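Local coordinates for putative potassium transport protein (Staphylococcus aureus 08BA02176, PDB 4XTT) that binds the second messenger c-di-AMP through its RCK C domain and probably regulates potassium uptake as the cytosolic subunit of a Ktr transporter, at residues A[45-50]-A[65-70]; A[15-20]-A[70-75]. All blocks are in the same frame, centred on the assembly; numbering follows the deposited sequence.

Contact 1. Residues A[45-50]-A[65-70]; sequences IAIKRG and IGDILI
Asp67 OD2 has two polar partners: Arg49 NH2 across the contact, in a salt bridge of 2.8 Å, and the backbone N of Glu64, which donates a hydrogen bond to it. The guanidinium meets the carboxylate through NH2, with the two planes 55° apart, so the pair does not lie flat as a two-pronged bridge. Arg49 starts with CG anti to the backbone N (chi1 -174°). Its chain then bends twice, which brings NH2 to the carboxylate.

Beyond this pair the segments run as antiparallel strands. Lys48 and Ile68 exchange two backbone bonds: Lys48 N to Ile68 O at 2.8 Å and Ile68 N to Lys48 O at 3.2 Å. Ile70 N donates to Ala46 O at 3.0 Å, and Ile45 N donates to Ile70 O.

The side chains sort onto two faces. On one, Ile47 and Leu69 lie side by side, with Ile47 CG1 3.7 Å from Leu69 CD2. Ile47 CG2 also rests against Asp67 CB. On the other, Lys48 CB packs on Ile68 CB, and Lys48 CG reaches Ile70 CD1 at 4.0 Å.

These are the central strands of the four-stranded antiparallel sheet of the RCK C domain. Strand 52-55 flanks 45-49, and strand 15-21 flanks 68-72. Ala46 packs on Leu11, in helix 3-11 of the second subunit.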
loop_
_atom_site.group_PDB
_atom_site.type_symbol
_atom_site.label_atom_id
_atom_site.label_comp_id
_atom_site.label_asym_id
_atom_site.label_seq_id
_atom_site.Cartn_x
_atom_site.Cartn_y
_atom_site.Cartn_z
ATOM N N ILE A 45 -3.529 0.909 -1.044
ATOM C CA ILE A 45 -3.429 -0.553 -1.009
ATOM C C ILE A 45 -4.293 -1.164 -2.108
ATOM O O ILE A 45 -3.918 -2.155 -2.738
ATOM C CB ILE A 45 -3.855 -1.111 0.373
ATOM C CG1 ILE A 45 -3.027 -0.454 1.473
ATOM C CG2 ILE A 45 -3.690 -2.612 0.428
ATOM C CD1 ILE A 45 -3.441 -0.845 2.876
ATOM N N ALA A 46 -5.467 -0.573 -2.307
ATOM C CA ALA A 46 -6.444 -1.073 -3.264
ATOM C C ALA A 46 -7.475 -0.005 -3.616
ATOM O O ALA A 46 -7.559 1.041 -2.963
ATOM C CB ALA A 46 -7.143 -2.312 -2.719
ATOM N N ILE A 47 -8.252 -0.286 -4.657
ATOM C CA ILE A 47 -9.367 0.559 -5.077
ATOM C C ILE A 47 -10.628 -0.289 -5.074
ATOM O O ILE A 47 -10.621 -1.404 -5.603
ATOM C CB ILE A 47 -9.152 1.159 -6.497
ATOM C CG1 ILE A 47 -7.951 2.106 -6.516
ATOM C CG2 ILE A 47 -10.388 1.906 -6.969
ATOM C CD1 ILE A 47 -7.701 2.758 -7.873
ATOM N N LYS A 48 -11.706 0.210 -4.476
ATOM C CA LYS A 48 -12.981 -0.505 -4.557
ATOM C C LYS A 48 -13.787 -0.073 -5.767
ATOM O O LYS A 48 -14.286 1.052 -5.835
ATOM C CB LYS A 48 -13.836 -0.301 -3.311
ATOM C CG LYS A 48 -13.422 -1.112 -2.124
ATOM C CD LYS A 48 -14.622 -1.392 -1.231
ATOM C CE LYS A 48 -15.649 -2.277 -1.950
ATOM N NZ LYS A 48 -16.671 -2.868 -1.027
ATOM N N ARG A 49 -13.910 -0.979 -6.726
ATOM C CA ARG A 49 -14.715 -0.729 -7.905
ATOM C C ARG A 49 -15.993 -1.559 -7.786
ATOM O O ARG A 49 -15.968 -2.788 -7.846
ATOM C CB ARG A 49 -13.953 -1.069 -9.181
ATOM C CG ARG A 49 -14.701 -0.687 -10.448
ATOM C CD ARG A 49 -14.043 0.499 -11.123
ATOM N NE ARG A 49 -12.740 0.138 -11.677
ATOM C CZ ARG A 49 -11.824 1.015 -12.077
ATOM N NH1 ARG A 49 -10.669 0.590 -12.571
ATOM N NH2 ARG A 49 -12.064 2.316 -11.977
ATOM N N GLY A 50 -17.110 -0.866 -7.620
ATOM C CA GLY A 50 -18.363 -1.504 -7.285
ATOM C C GLY A 50 -18.192 -2.159 -5.933
ATOM O O GLY A 50 -17.997 -1.466 -4.933
ATOM N N ILE A 65 -15.732 7.617 -11.325
ATOM C CA ILE A 65 -16.634 8.074 -10.283
ATOM C C ILE A 65 -17.081 6.893 -9.416
ATOM O O ILE A 65 -17.431 5.823 -9.918
ATOM C CB ILE A 65 -17.867 8.784 -10.886
ATOM C CG1 ILE A 65 -17.462 9.660 -12.078
ATOM C CG2 ILE A 65 -18.572 9.615 -9.839
ATOM C CD1 ILE A 65 -17.671 9.008 -13.445
ATOM N N GLY A 66 -17.039 7.087 -8.104
ATOM C CA GLY A 66 -17.464 6.059 -7.175
ATOM C C GLY A 66 -16.351 5.139 -6.719
ATOM O O GLY A 66 -16.561 4.306 -5.832
ATOM N N ASP A 67 -15.172 5.283 -7.322
ATOM C CA ASP A 67 -13.997 4.531 -6.893
ATOM C C ASP A 67 -13.620 4.892 -5.471
ATOM O O ASP A 67 -13.476 6.066 -5.133
ATOM C CB ASP A 67 -12.808 4.785 -7.818
ATOM C CG ASP A 67 -12.874 3.980 -9.093
ATOM O OD1 ASP A 67 -13.567 2.940 -9.108
ATOM O OD2 ASP A 67 -12.239 4.394 -10.082
ATOM N N ILE A 68 -13.485 3.875 -4.635
ATOM C CA ILE A 68 -13.099 4.074 -3.253
ATOM C C ILE A 68 -11.622 3.743 -3.056
ATOM O O ILE A 68 -11.224 2.580 -3.145
ATOM C CB ILE A 68 -13.972 3.228 -2.305
ATOM C CG1 ILE A 68 -15.444 3.632 -2.453
ATOM C CG2 ILE A 68 -13.527 3.417 -0.861
ATOM C CD1 ILE A 68 -16.403 2.749 -1.702
ATOM N N LEU A 69 -10.805 4.765 -2.818
ATOM C CA LEU A 69 -9.389 4.531 -2.568
ATOM C C LEU A 69 -9.209 4.085 -1.126
ATOM O O LEU A 69 -9.678 4.746 -0.200
ATOM C CB LEU A 69 -8.542 5.781 -2.846
ATOM C CG LEU A 69 -8.744 6.500 -4.182
ATOM C CD1 LEU A 69 -7.680 7.557 -4.381
ATOM C CD2 LEU A 69 -8.741 5.526 -5.348
ATOM N N ILE A 70 -8.535 2.958 -0.935
ATOM C CA ILE A 70 -8.244 2.494 0.409
ATOM C C ILE A 70 -6.812 2.906 0.758
ATOM O O ILE A 70 -5.838 2.373 0.214
ATOM C CB ILE A 70 -8.431 0.975 0.530
ATOM C CG1 ILE A 70 -9.793 0.573 -0.035
ATOM C CG2 ILE A 70 -8.298 0.538 1.971
ATOM C CD1 ILE A 70 -10.090 -0.905 0.059
#

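Contact 2. Residues A[15-20]-A[70-75]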
loop_
_atom_site.group_PDB
_atom_site.type_symbol
_atom_site.label_atom_id
_atom_site.label_comp_id
_atom_site.label_asym_id
_atom_site.label_seq_id
_atom_site.Cartn_x
_atom_site.Cartn_y
_atom_site.Cartn_z
ATOM N N HIS A 15 -1.633 6.711 13.061
ATOM C CA HIS A 15 -1.739 6.059 11.761
ATOM C C HIS A 15 -3.071 5.333 11.677
ATOM O O HIS A 15 -3.613 4.884 12.690
ATOM C CB HIS A 15 -0.606 5.058 11.537
ATOM C CG HIS A 15 0.768 5.627 11.717
ATOM N ND1 HIS A 15 1.856 4.845 12.028
ATOM C CD2 HIS A 15 1.232 6.894 11.608
ATOM C CE1 HIS A 15 2.934 5.607 12.113
ATOM N NE2 HIS A 15 2.580 6.853 11.863
ATOM N N SER A 16 -3.601 5.235 10.463
ATOM C CA SER A 16 -4.963 4.748 10.259
ATOM C C SER A 16 -5.247 4.416 8.792
ATOM O O SER A 16 -4.596 4.955 7.897
ATOM C CB SER A 16 -5.976 5.770 10.788
ATOM O OG SER A 16 -5.780 7.039 10.201
ATOM N N ILE A 17 -6.155 3.468 8.562
ATOM C CA ILE A 17 -6.642 3.194 7.210
ATOM C C ILE A 17 -7.960 3.906 6.973
ATOM O O ILE A 17 -8.891 3.820 7.769
ATOM C CB ILE A 17 -6.847 1.695 6.928
ATOM C CG1 ILE A 17 -5.507 1.001 6.756
ATOM C CG2 ILE A 17 -7.564 1.490 5.612
ATOM C CD1 ILE A 17 -5.633 -0.443 6.285
ATOM N N VAL A 18 -8.006 4.651 5.880
ATOM C CA VAL A 18 -9.130 5.507 5.577
ATOM C C VAL A 18 -9.585 5.230 4.159
ATOM O O VAL A 18 -8.771 4.987 3.267
ATOM C CB VAL A 18 -8.764 7.002 5.739
ATOM C CG1 VAL A 18 -9.890 7.892 5.242
ATOM C CG2 VAL A 18 -8.430 7.311 7.201
ATOM N N GLU A 19 -10.892 5.208 3.962
ATOM C CA GLU A 19 -11.462 5.155 2.629
ATOM C C GLU A 19 -11.839 6.538 2.116
ATOM O O GLU A 19 -12.325 7.380 2.868
ATOM C CB GLU A 19 -12.666 4.224 2.612
ATOM C CG GLU A 19 -12.283 2.774 2.425
ATOM C CD GLU A 19 -13.473 1.856 2.522
ATOM O OE1 GLU A 19 -14.608 2.337 2.315
ATOM O OE2 GLU A 19 -13.264 0.647 2.758
ATOM N N LEU A 20 -11.625 6.765 0.827
ATOM C CA LEU A 20 -11.957 8.051 0.230
ATOM C C LEU A 20 -12.592 7.847 -1.141
ATOM O O LEU A 20 -11.976 7.290 -2.049
ATOM C CB LEU A 20 -10.711 8.926 0.102
ATOM C CG LEU A 20 -10.985 10.296 -0.512
ATOM C CD1 LEU A 20 -11.878 11.098 0.418
ATOM C CD2 LEU A 20 -9.699 11.043 -0.806
ATOM N N ILE A 70 -8.535 2.958 -0.935
ATOM C CA ILE A 70 -8.244 2.494 0.409
ATOM C C ILE A 70 -6.812 2.906 0.758
ATOM O O ILE A 70 -5.838 2.373 0.214
ATOM C CB ILE A 70 -8.431 0.975 0.530
ATOM C CG1 ILE A 70 -9.793 0.573 -0.035
ATOM C CG2 ILE A 70 -8.298 0.538 1.971
ATOM C CD1 ILE A 70 -10.090 -0.905 0.059
ATOM N N MET A 71 -6.688 3.855 1.678
ATOM C CA MET A 71 -5.400 4.485 1.916
ATOM C C MET A 71 -4.871 4.177 3.299
ATOM O O MET A 71 -5.633 4.032 4.259
ATOM C CB MET A 71 -5.509 5.995 1.746
ATOM C CG MET A 71 -6.149 6.433 0.459
ATOM S SD MET A 71 -6.337 8.221 0.424
ATOM C CE MET A 71 -7.168 8.468 1.989
ATOM N N ILE A 72 -3.552 4.117 3.401
ATOM C CA ILE A 72 -2.903 3.893 4.675
ATOM C C ILE A 72 -1.709 4.836 4.791
ATOM O O ILE A 72 -0.938 4.997 3.842
ATOM C CB ILE A 72 -2.506 2.407 4.814
ATOM C CG1 ILE A 72 -1.991 2.097 6.211
ATOM C CG2 ILE A 72 -1.485 2.005 3.758
ATOM C CD1 ILE A 72 -1.792 0.616 6.421
ATOM N N GLY A 73 -1.579 5.481 5.946
ATOM C CA GLY A 73 -0.527 6.458 6.171
ATOM C C GLY A 73 -0.716 7.230 7.468
ATOM O O GLY A 73 -1.616 6.938 8.261
ATOM N N HIS A 74 0.153 8.209 7.693
ATOM C CA HIS A 74 0.077 9.054 8.878
ATOM C C HIS A 74 -1.155 9.949 8.804
ATOM O O HIS A 74 -1.519 10.409 7.721
ATOM C CB HIS A 74 1.355 9.890 9.004
ATOM C CG HIS A 74 1.530 10.541 10.338
ATOM N ND1 HIS A 74 0.891 11.716 10.683
ATOM C CD2 HIS A 74 2.279 10.195 11.409
ATOM C CE1 HIS A 74 1.238 12.059 11.908
ATOM N NE2 HIS A 74 2.079 11.152 12.375
ATOM N N ASP A 75 -1.774 10.219 9.952
ATOM C CA ASP A 75 -3.026 10.982 9.982
ATOM C C ASP A 75 -2.887 12.384 9.407
ATOM O O ASP A 75 -3.796 12.882 8.749
ATOM C CB ASP A 75 -3.551 11.108 11.411
ATOM C CG ASP A 75 -4.167 9.834 11.922
ATOM O OD1 ASP A 75 -4.403 8.916 11.110
ATOM O OD2 ASP A 75 -4.423 9.760 13.143
#
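The antiparallel sheet of the TrkA-C (RCK C) domain has 15-21 as its outermost strand within this chain; 15-20 pairs with 70-75, where strand 68-72 leads toward helix 75-83. Val18 and Met71 form a hydrogen-bonded pair. Val18 N donates to Met71 O and Met71 N to Val18 O, both at 2.9 Å. Farther along, Ser16 N makes a weak bond to Gly73 O.

Ile17 packs on one face, between Ile70 and Ile72. Its CG1 lies 3.7 Å from Ile72 CG1, and its CG2 is 3.8 Å from Ile70 CG2. Glu19 runs alongside Ile70 on the same face. This face also meets the second subunit, where Ile17 packs on Tyr8 and Ile72 on Ile55 of that chain. The other face carries Met71. Its chain bends at chi3 (-52°), and CE comes within 4.0 Å of Leu20 CB. Leu78 and Phe81 of helix 75-83 cover this side.

Ser16 OG lies beside Asp75 OD1 at the start of that helix, but the separation is too short to be trusted in detail and the hydrogen bond is doubtful. His74 is the N-cap: its ND1 accepts from the backbone N of Asn76, and its NE2 makes a weak hydrogen bond with Glu14 OE2. The ring of His15 meets that of His74 obliquely, planes 66° apart. His74 CD2 lies at the edge of the His15 ring, 3.4 Å from His15 NE2.

From the N terminus, helix 3-11 leads into strand 15-21, the first partner of contact 2. The chain then passes through helix 36-40 and strand 43-49. Contact 1 closes a short loop here: strand 52-55 and the turns after it return the chain to 65-70. Strand 68-72 runs straight on into contact 2, which closes the longer loop around the first. Ile70 belongs to both contacts, so strand 68-72 joins 43-49 to 15-21. The two also touch directly: Ile45 CD1 packs on Ile72 CG2, and Leu69 N probably hydrogen-bonds Leu20 O. Contact 2 then ties the sheet to helix 75-83. Both contacts touch the second subunit.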